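PDB 6T84: uncharacterized protein from Mycolicibacterium smegmatis MC2 155, which is required for MmpL3-dependent transport of trehalose monomycolate to the mycobacterial cell wall, and for growth and cell elongation. Local coordinates for residues F23-E28 and N51-Q56. Sequence-based numbering, arbitrary orientation. Where two conformers were deposited one is given.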
loop_
_atom_site.group_PDB
_atom_site.type_symbol
_atom_site.label_atom_id
_atom_site.label_comp_id
_atom_site.label_asym_id
_atom_site.label_seq_id
_atom_site.Cartn_x
_atom_site.Cartn_y
_atom_site.Cartn_z
ATOM N N PHE A 23 16.234 5.541 8.180
ATOM C CA PHE A 23 16.058 5.075 6.809
ATOM C C PHE A 23 16.902 5.936 5.866
ATOM O O PHE A 23 17.182 7.089 6.182
ATOM C CB PHE A 23 14.574 5.219 6.408
ATOM C CG PHE A 23 13.608 4.344 7.169
ATOM C CD1 PHE A 23 14.028 3.247 7.938
ATOM C CD2 PHE A 23 12.237 4.593 7.045
ATOM C CE1 PHE A 23 13.074 2.447 8.589
ATOM C CE2 PHE A 23 11.264 3.752 7.670
ATOM C CZ PHE A 23 11.702 2.712 8.470
ATOM N N ASP A 24 17.207 5.420 4.687
ATOM C CA ASP A 24 17.947 6.222 3.715
ATOM C C ASP A 24 16.979 7.040 2.881
ATOM O O ASP A 24 15.829 6.652 2.661
ATOM C CB ASP A 24 18.759 5.296 2.779
ATOM C CG ASP A 24 19.889 4.633 3.529
ATOM O OD1 ASP A 24 20.569 5.286 4.343
ATOM O OD2 ASP A 24 20.128 3.449 3.299
ATOM N N TYR A 25 17.444 8.202 2.416
ATOM C CA TYR A 25 16.665 9.105 1.579
ATOM C C TYR A 25 17.353 9.273 0.221
ATOM O O TYR A 25 18.582 9.477 0.145
ATOM C CB TYR A 25 16.493 10.480 2.247
ATOM C CG TYR A 25 15.811 11.499 1.373
ATOM C CD1 TYR A 25 14.427 11.596 1.350
ATOM C CD2 TYR A 25 16.544 12.329 0.531
ATOM C CE1 TYR A 25 13.792 12.507 0.525
ATOM C CE2 TYR A 25 15.924 13.244 -0.287
ATOM C CZ TYR A 25 14.539 13.328 -0.276
ATOM O OH TYR A 25 13.908 14.250 -1.104
ATOM N N GLU A 26 16.564 9.294 -0.855
ATOM C CA GLU A 26 17.053 9.655 -2.189
ATOM C C GLU A 26 16.049 10.585 -2.849
ATOM O O GLU A 26 14.849 10.347 -2.762
ATOM C CB GLU A 26 17.079 8.393 -3.113
ATOM C CG GLU A 26 17.959 7.309 -2.623
ATOM C CD GLU A 26 17.890 6.074 -3.506
ATOM O OE1 GLU A 26 17.104 6.010 -4.474
ATOM O OE2 GLU A 26 18.607 5.124 -3.194
ATOM N N TYR A 27 16.514 11.567 -3.605
ATOM C CA TYR A 27 15.522 12.437 -4.205
ATOM C C TYR A 27 14.715 11.724 -5.265
ATOM O O TYR A 27 13.520 12.021 -5.441
ATOM C CB TYR A 27 16.141 13.675 -4.826
ATOM C CG TYR A 27 15.040 14.505 -5.407
ATOM C CD1 TYR A 27 14.056 15.039 -4.570
ATOM C CD2 TYR A 27 14.928 14.703 -6.774
ATOM C CE1 TYR A 27 12.991 15.772 -5.089
ATOM C CE2 TYR A 27 13.858 15.458 -7.308
ATOM C CZ TYR A 27 12.913 16.007 -6.453
ATOM O OH TYR A 27 11.880 16.763 -6.968
ATOM N N GLU A 28 15.326 10.791 -5.997
ATOM C CA GLU A 28 14.594 10.132 -7.058
ATOM C C GLU A 28 15.210 8.764 -7.255
ATOM O O GLU A 28 16.411 8.573 -7.022
ATOM C CB GLU A 28 14.776 10.956 -8.371
ATOM C CG GLU A 28 14.077 10.407 -9.586
ATOM C CD GLU A 28 14.099 11.377 -10.755
ATOM O OE1 GLU A 28 14.828 12.395 -10.691
ATOM O OE2 GLU A 28 13.370 11.107 -11.735
ATOM N N ASN A 51 11.302 11.659 -3.770
ATOM C CA ASN A 51 11.333 11.760 -2.302
ATOM C C ASN A 51 11.265 10.370 -1.669
ATOM O O ASN A 51 10.362 10.026 -0.889
ATOM C CB ASN A 51 10.191 12.639 -1.780
ATOM C CG ASN A 51 10.393 14.053 -2.099
ATOM O OD1 ASN A 51 11.471 14.576 -1.892
ATOM N ND2 ASN A 51 9.342 14.727 -2.575
ATOM N N VAL A 52 12.228 9.559 -2.080
ATOM C CA VAL A 52 12.224 8.125 -1.817
ATOM C C VAL A 52 12.890 7.855 -0.475
ATOM O O VAL A 52 13.992 8.366 -0.189
ATOM C CB VAL A 52 12.963 7.399 -2.947
ATOM C CG1 VAL A 52 12.967 5.864 -2.674
ATOM C CG2 VAL A 52 12.324 7.712 -4.299
ATOM N N VAL A 53 12.266 6.994 0.339
ATOM C CA VAL A 53 12.823 6.606 1.619
ATOM C C VAL A 53 12.887 5.078 1.624
ATOM O O VAL A 53 11.890 4.400 1.303
ATOM C CB VAL A 53 11.945 7.133 2.783
ATOM C CG1 VAL A 53 12.511 6.662 4.132
ATOM C CG2 VAL A 53 11.902 8.663 2.733
ATOM N N LEU A 54 14.040 4.527 1.967
ATOM C CA LEU A 54 14.298 3.096 1.886
ATOM C C LEU A 54 14.687 2.629 3.277
ATOM O O LEU A 54 15.683 3.114 3.838
ATOM C CB LEU A 54 15.465 2.822 0.903
ATOM C CG LEU A 54 15.335 3.482 -0.496
ATOM C CD1 LEU A 54 15.948 4.918 -0.537
ATOM C CD2 LEU A 54 15.951 2.568 -1.584
ATOM N N GLY A 55 13.924 1.697 3.830
ATOM C CA GLY A 55 14.185 1.274 5.192
ATOM C C GLY A 55 13.774 -0.152 5.441
ATOM O O GLY A 55 13.531 -0.916 4.518
ATOM N N GLN A 56 13.685 -0.525 6.710
ATOM C CA GLN A 56 13.215 -1.870 7.102
ATOM C C GLN A 56 12.293 -1.731 8.298
ATOM O O GLN A 56 12.488 -0.846 9.135
ATOM C CB GLN A 56 14.344 -2.792 7.548
ATOM C CG GLN A 56 15.259 -3.268 6.396
ATOM C CD GLN A 56 16.285 -4.299 6.858
ATOM O OE1 GLN A 56 16.171 -5.490 6.550
ATOM N NE2 GLN A 56 17.294 -3.839 7.596
#
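Phe-23 lays its ring across the backbone of Gly-55, whose CA sits over one face, 3.8 Å from the ring centroid, in a CH-pi contact. Since Gly-55 has no side chain, CD1 can settle directly against its CA. The ring edge meets a different partner: CG1 of Val-53 lies near the ring plane and also touches Phe-23 CB at 3.4 Å, the two side chains crossing at about a right angle. The other methyl of Val-53, CG2, faces the edge of Tyr-25 at CD1, so one valine touches both aromatics, one methyl to each, on the side packed by helix 10-21. With CG anti to the backbone N (chi1 174°), Tyr-25 runs alongside Asn-51, ring and amide planes 34° apart. In the conformer given, its OH donates to Asn-51 OD1 at 2.6 Å, in the carbonyl plane of the amide, while Asn-51 ND2 is held by Asp-66. The ring of Tyr-27, likewise one of two conformers, stands nearly perpendicular to that amide, at 82°, with CE1 3.7 Å from Asn-51 OD1. On the opposite sheet face, Leu-54, in the conformer given, turns CD1 against the extended chain of Glu-26, 3.7 Å from its CD. Antiparallel backbone bonds join Asp-24 with Leu-54 and Glu-26 with Val-52 in both directions; Val-52 N to Glu-26 O spans 2.8 Å. Where both chains turn a corner, Asn-51 N still reaches Tyr-27 O. The pairing adds edge strand 24-26 to the large antiparallel sheet of this probably cytoplasmic domain, strand 52-57 being bonded beyond it to strand 60-67. Both ends of the buried Asn-51 amide are thus bonded in this conformer, linking the edge strand, through Tyr-25, to Asp-66 on strand 60-67; a second conformer makes this grip probably not permanent.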